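Local atomic coordinates of Ice-binding protein (Leucosporidium, PDB entry 3UYU), a protein that binds to the surface of ice crystals and inhibits their growth, giving its yeast freeze tolerance with a low thermal hysteresis activity. Residues Ala15-Ala20 and Asn78-Ala83; Leu4-Gly9 and Val188-Arg193. The protein carries 2 engineered substitutions. All blocks are in the same frame, centred on the assembly; numbering follows the deposited sequence.

How the contacts relate
Contacts 1 and 2 lie on the same flank of a right-handed beta-helix, their centres about 13 Å apart and their nearest atoms about 5 Å apart, without touching. Strands 16-18 and 188-191 each pair with strand 202-209, so contact 1 and contact 2 fall on one parallel face. Helix 76-96 joins them: contact 1 uses its early turns, and Ala90 further along touches both Val6 and Leu8 of contact 2. In sequence, contact 1 nests inside the loop closed by contact 2. A bound glycerol, probably from the crystallisation liquor, lies about 3 Å from the Leu17 side chain; one also lies about 5 Å from that of Leu190. Both contacts are away from the inferred ice-binding positions Thr45, Ser127 and Ala214.

Contact 1 (Ala15-Ala20 and Asn78-Ala83); sequences AILAKA and NYLAAA
In this right-handed beta-helix, the long helix 76-96 lies along one parallel face, and Leu17 of strand 16-18 meets it at Leu80 and Ala83. The touching side chains are all apolar and buried. No hydrogen bond crosses between 15-20 and 78-83, and the closest CA atoms, Leu17 CA and Ala83 CA, are 7.9 Å apart, a separation spanned by side chains.

Leu17 supplies both points of touch from the strand. Its CG is anti to the backbone N (chi1 -174°), and the second torsion makes CD2 the extended branch, the one that reaches the helix backbone. Leu17 CD2 lies 3.5 Å from Ala83 C and equally near Ala83 O, so this methyl rests against the peptide carbonyl as well as against the methyl group, with Leu17 CD2 to Ala83 CB at 3.7 Å. The other branch turns to Leu80. That side chain leaves the helix pointing past the strand, but its end swings back, and the two leucines meet at a slant through their CD1 and CD2 methyls respectively. Leu80 and Ala83 are three residues apart and so fall on neighbouring turns of one helix face; Val84 extends the surface on which Leu17 rests.

Ile16 and Ala18, on the side of the strand away from the helix, pack instead on Val213 of strand 212-216, toward the interior of the beta-helix. Just past the strand, Lys19 NZ forms a salt bridge with Glu88 of the same helix, while elsewhere on the helix Tyr79 and Ala82 pack on Pro75 and Val10 of the second subunit.

Ala83 N bonds to Tyr79 O at 3.0 Å, as in an alpha-helix. Beside it, the approach of Leu17 CD1 to Leu80 CD2 is 3.9 Å, an ordinary van der Waals spacing between methyls.

Contact 2 (Leu4-Gly9 and Val188-Arg193); sequences LSVELG and VLLAKR
With Val6 CG1 anti to its own amide nitrogen (chi1 175°) and Leu190 CG anti to its carbonyl carbon (chi1 -65°), the two side chains extend toward each other and meet tip to tip. The site is where the irregular N-terminal segment crosses the outer surface of the right-handed beta-helix at strand 188-191. Val6 CG1 and Leu190 CD1 come to 4.1 Å, a van der Waals touch by a single methyl from each side.

A second, similar touch lies beside it. Leu8 CD2 stands 4.2 Å from Val188 CG1, also a plain van der Waals spacing between methyls. Val188 and Leu190 are two residues apart in an extended strand and so face the same way, as do Val6 and Leu8 opposite them. The pairing runs in reverse order, Val6 with Leu190 and Leu8 with Val188. Backbones stay well apart: the closest CA atoms, Val6 CA and Val188 CA, are 9.4 Å from each other, and no hydrogen bond links the two segments. The contact is thus made by apolar side chains, and 4-9 does not pair with strand 188-191.

Helix 76-96 packs against the N-terminal partners: Val6 rests on Ala90 and Gln93, Leu8 on Ala90. Leu190 also touches Leu208, on the neighbouring strand 202-209. Strand 188-191 itself is hydrogen-bonded through its backbone to Phe171 and Leu208 in the adjoining coils.

A bond across Leu8 secures the backbone here. Gly9, whose positive phi of 62° suits glycine, donates its amide to the exposed Glu7. The bond from Gly9 N to Glu7 OE2 is 3.0 Å long and nearly straight, entering on the anti side of the carboxylate, 22° out of its plane.

Contact 1 (Ala15-Ala20 and Asn78-Ala83)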
loop_
_atom_site.group_PDB
_atom_site.type_symbol
_atom_site.label_atom_id
_atom_site.label_comp_id
_atom_site.label_asym_id
_atom_site.label_seq_id
_atom_site.Cartn_x
_atom_site.Cartn_y
_atom_site.Cartn_z
ATOM N N ALA A 15 4.904 -12.234 8.002
ATOM C CA ALA A 15 5.874 -13.325 7.872
ATOM C C ALA A 15 5.702 -14.223 6.667
ATOM O O ALA A 15 6.671 -14.634 6.063
ATOM C CB ALA A 15 5.842 -14.170 9.168
ATOM N N ILE A 16 4.440 -14.530 6.354
ATOM C CA ILE A 16 4.110 -15.352 5.201
ATOM C C ILE A 16 2.856 -14.723 4.559
ATOM O O ILE A 16 1.891 -14.412 5.277
ATOM C CB ILE A 16 3.755 -16.807 5.647
ATOM C CG1 ILE A 16 4.924 -17.444 6.392
ATOM C CG2 ILE A 16 3.512 -17.664 4.416
ATOM C CD1 ILE A 16 4.597 -18.864 6.886
ATOM N N LEU A 17 2.924 -14.500 3.256
ATOM C CA LEU A 17 1.781 -14.019 2.488
ATOM C C LEU A 17 1.689 -14.828 1.225
ATOM O O LEU A 17 2.674 -15.009 0.566
ATOM C CB LEU A 17 1.959 -12.519 2.151
ATOM C CG LEU A 17 0.755 -11.825 1.467
ATOM C CD1 LEU A 17 -0.428 -11.680 2.423
ATOM C CD2 LEU A 17 1.213 -10.429 1.047
ATOM N N ALA A 18 0.491 -15.349 0.917
ATOM C CA ALA A 18 0.334 -16.217 -0.239
ATOM C C ALA A 18 -0.984 -15.951 -0.918
ATOM O O ALA A 18 -1.912 -15.537 -0.298
ATOM C CB ALA A 18 0.456 -17.746 0.139
ATOM N N LYS A 19 -1.033 -16.257 -2.191
ATOM C CA LYS A 19 -2.300 -16.005 -2.936
ATOM C C LYS A 19 -3.245 -17.179 -2.929
ATOM O O LYS A 19 -4.466 -16.991 -3.033
ATOM C CB LYS A 19 -1.959 -15.604 -4.379
ATOM C CG LYS A 19 -1.341 -14.165 -4.469
ATOM C CD LYS A 19 -1.202 -13.684 -5.906
ATOM C CE LYS A 19 -2.548 -13.247 -6.383
ATOM N NZ LYS A 19 -2.247 -12.670 -7.778
ATOM N N ALA A 20 -2.707 -18.393 -2.847
ATOM C CA ALA A 20 -3.507 -19.603 -3.049
ATOM C C ALA A 20 -3.737 -20.424 -1.797
ATOM O O ALA A 20 -4.709 -21.131 -1.684
ATOM C CB ALA A 20 -2.847 -20.493 -4.095
ATOM N N ASN A 78 -9.429 -5.547 2.275
ATOM C CA ASN A 78 -8.695 -4.491 1.588
ATOM C C ASN A 78 -7.246 -4.357 2.109
ATOM O O ASN A 78 -6.400 -3.985 1.331
ATOM C CB ASN A 78 -9.452 -3.143 1.692
ATOM C CG ASN A 78 -10.618 -3.088 0.722
ATOM O OD1 ASN A 78 -10.602 -3.689 -0.323
ATOM N ND2 ASN A 78 -11.575 -2.300 1.068
ATOM N N TYR A 79 -7.013 -4.711 3.392
ATOM C CA TYR A 79 -5.647 -4.766 3.947
ATOM C C TYR A 79 -4.816 -5.836 3.213
ATOM O O TYR A 79 -3.693 -5.564 2.757
ATOM C CB TYR A 79 -5.773 -5.103 5.410
ATOM C CG TYR A 79 -4.452 -5.202 6.178
ATOM C CD1 TYR A 79 -3.576 -4.100 6.281
ATOM C CD2 TYR A 79 -4.135 -6.401 6.809
ATOM C CE1 TYR A 79 -2.384 -4.209 7.015
ATOM C CE2 TYR A 79 -2.959 -6.494 7.589
ATOM C CZ TYR A 79 -2.102 -5.408 7.660
ATOM O OH TYR A 79 -0.897 -5.446 8.380
ATOM N N LEU A 80 -5.395 -7.024 3.077
ATOM C CA LEU A 80 -4.761 -8.081 2.310
ATOM C C LEU A 80 -4.537 -7.786 0.833
ATOM O O LEU A 80 -3.497 -8.153 0.218
ATOM C CB LEU A 80 -5.567 -9.407 2.450
ATOM C CG LEU A 80 -5.401 -10.163 3.791
ATOM C CD1 LEU A 80 -6.526 -11.175 3.849
ATOM C CD2 LEU A 80 -4.008 -10.842 3.837
ATOM N N ALA A 81 -5.538 -7.156 0.197
ATOM C CA ALA A 81 -5.345 -6.764 -1.183
ATOM C C ALA A 81 -4.155 -5.863 -1.391
ATOM O O ALA A 81 -3.404 -6.061 -2.376
ATOM C CB ALA A 81 -6.673 -6.102 -1.737
ATOM N N ALA A 82 -3.962 -4.940 -0.450
ATOM C CA ALA A 82 -2.831 -4.035 -0.532
ATOM C C ALA A 82 -1.532 -4.810 -0.273
ATOM O O ALA A 82 -0.543 -4.617 -0.974
ATOM C CB ALA A 82 -2.965 -2.902 0.458
ATOM N N ALA A 83 -1.551 -5.717 0.710
ATOM C CA ALA A 83 -0.315 -6.519 0.976
ATOM C C ALA A 83 0.108 -7.361 -0.225
ATOM O O ALA A 83 1.287 -7.338 -0.633
ATOM C CB ALA A 83 -0.562 -7.446 2.195
#

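Contact 2 (Leu4-Gly9 and Val188-Arg193)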
loop_
_atom_site.group_PDB
_atom_site.type_symbol
_atom_site.label_atom_id
_atom_site.label_comp_id
_atom_site.label_asym_id
_atom_site.label_seq_id
_atom_site.Cartn_x
_atom_site.Cartn_y
_atom_site.Cartn_z
ATOM N N LEU A 4 20.258 -1.724 -3.803
ATOM C CA LEU A 4 19.396 -2.732 -4.342
ATOM C C LEU A 4 18.217 -3.039 -3.363
ATOM O O LEU A 4 17.644 -4.137 -3.400
ATOM C CB LEU A 4 20.251 -3.977 -4.708
ATOM C CG LEU A 4 21.358 -3.775 -5.801
ATOM C CD1 LEU A 4 22.191 -5.022 -5.952
ATOM C CD2 LEU A 4 20.692 -3.387 -7.135
ATOM N N SER A 5 17.831 -2.065 -2.539
ATOM C CA SER A 5 16.683 -2.238 -1.662
ATOM C C SER A 5 15.428 -2.581 -2.468
ATOM O O SER A 5 15.153 -1.956 -3.515
ATOM C CB SER A 5 16.398 -0.932 -0.882
ATOM O OG SER A 5 17.451 -0.760 0.043
ATOM N N VAL A 6 14.641 -3.519 -1.961
ATOM C CA VAL A 6 13.312 -3.795 -2.546
ATOM C C VAL A 6 12.200 -3.375 -1.575
ATOM O O VAL A 6 12.095 -3.898 -0.438
ATOM C CB VAL A 6 13.199 -5.311 -2.870
ATOM C CG1 VAL A 6 11.783 -5.659 -3.377
ATOM C CG2 VAL A 6 14.264 -5.702 -3.903
ATOM N N GLU A 7 11.325 -2.470 -2.034
ATOM C CA GLU A 7 10.320 -1.873 -1.204
ATOM C C GLU A 7 9.116 -2.802 -1.105
ATOM O O GLU A 7 8.490 -3.169 -2.114
ATOM C CB GLU A 7 9.899 -0.500 -1.820
ATOM C CG GLU A 7 8.747 0.131 -1.123
ATOM C CD GLU A 7 9.042 0.332 0.382
ATOM O OE1 GLU A 7 10.151 0.879 0.665
ATOM O OE2 GLU A 7 8.241 -0.072 1.283
ATOM N N LEU A 8 8.811 -3.199 0.119
ATOM C CA LEU A 8 7.732 -4.208 0.331
ATOM C C LEU A 8 6.352 -3.622 0.642
ATOM O O LEU A 8 5.365 -4.357 0.580
ATOM C CB LEU A 8 8.119 -5.195 1.460
ATOM C CG LEU A 8 9.466 -5.859 1.251
ATOM C CD1 LEU A 8 9.706 -6.701 2.571
ATOM C CD2 LEU A 8 9.453 -6.775 0.035
ATOM N N GLY A 9 6.262 -2.320 1.029
ATOM C CA GLY A 9 4.943 -1.817 1.346
ATOM C C GLY A 9 4.323 -2.554 2.507
ATOM O O GLY A 9 5.030 -2.946 3.527
ATOM N N VAL A 188 14.398 -12.205 2.359
ATOM C CA VAL A 188 13.041 -12.089 1.821
ATOM C C VAL A 188 12.878 -12.965 0.585
ATOM O O VAL A 188 13.637 -12.817 -0.385
ATOM C CB VAL A 188 12.738 -10.609 1.488
ATOM C CG1 VAL A 188 11.321 -10.485 0.908
ATOM C CG2 VAL A 188 12.825 -9.758 2.699
ATOM N N LEU A 189 11.980 -13.942 0.617
ATOM C CA LEU A 189 11.692 -14.772 -0.560
ATOM C C LEU A 189 10.498 -14.228 -1.335
ATOM O O LEU A 189 9.425 -14.148 -0.755
ATOM C CB LEU A 189 11.371 -16.168 -0.050
ATOM C CG LEU A 189 11.609 -17.399 -0.863
ATOM C CD1 LEU A 189 12.972 -17.383 -1.672
ATOM C CD2 LEU A 189 11.639 -18.523 0.201
ATOM N N LEU A 190 10.759 -13.750 -2.567
ATOM C CA LEU A 190 9.677 -13.253 -3.467
ATOM C C LEU A 190 9.555 -14.354 -4.527
ATOM O O LEU A 190 10.299 -14.374 -5.541
ATOM C CB LEU A 190 10.080 -11.915 -4.093
ATOM C CG LEU A 190 10.243 -10.739 -3.093
ATOM C CD1 LEU A 190 11.174 -9.657 -3.696
ATOM C CD2 LEU A 190 8.943 -10.201 -2.867
ATOM N N ALA A 191 8.613 -15.268 -4.267
ATOM C CA ALA A 191 8.387 -16.478 -5.099
ATOM C C ALA A 191 7.201 -16.333 -6.025
ATOM O O ALA A 191 6.137 -15.911 -5.595
ATOM C CB ALA A 191 8.136 -17.656 -4.195
ATOM N N LYS A 192 7.463 -16.624 -7.301
ATOM C CA LYS A 192 6.358 -16.672 -8.261
ATOM C C LYS A 192 5.425 -17.853 -8.098
ATOM O O LYS A 192 4.224 -17.752 -8.398
ATOM C CB LYS A 192 6.860 -16.495 -9.693
ATOM C CG LYS A 192 5.708 -16.221 -10.627
ATOM C CD LYS A 192 5.914 -16.801 -11.965
ATOM C CE LYS A 192 5.001 -16.106 -12.977
ATOM N NZ LYS A 192 4.697 -14.741 -12.443
ATOM N N ARG A 193 5.969 -18.982 -7.659
ATOM C CA ARG A 193 5.181 -20.222 -7.569
ATOM C C ARG A 193 5.361 -20.793 -6.180
ATOM O O ARG A 193 5.425 -20.046 -5.205
ATOM C CB ARG A 193 5.600 -21.197 -8.676
ATOM C CG ARG A 193 5.371 -20.587 -10.123
ATOM C CD ARG A 193 5.821 -21.558 -11.169
ATOM N NE ARG A 193 4.812 -21.661 -12.219
ATOM C CZ ARG A 193 4.744 -22.682 -13.084
ATOM N NH1 ARG A 193 5.651 -23.666 -13.028
ATOM N NH2 ARG A 193 3.783 -22.717 -14.017
#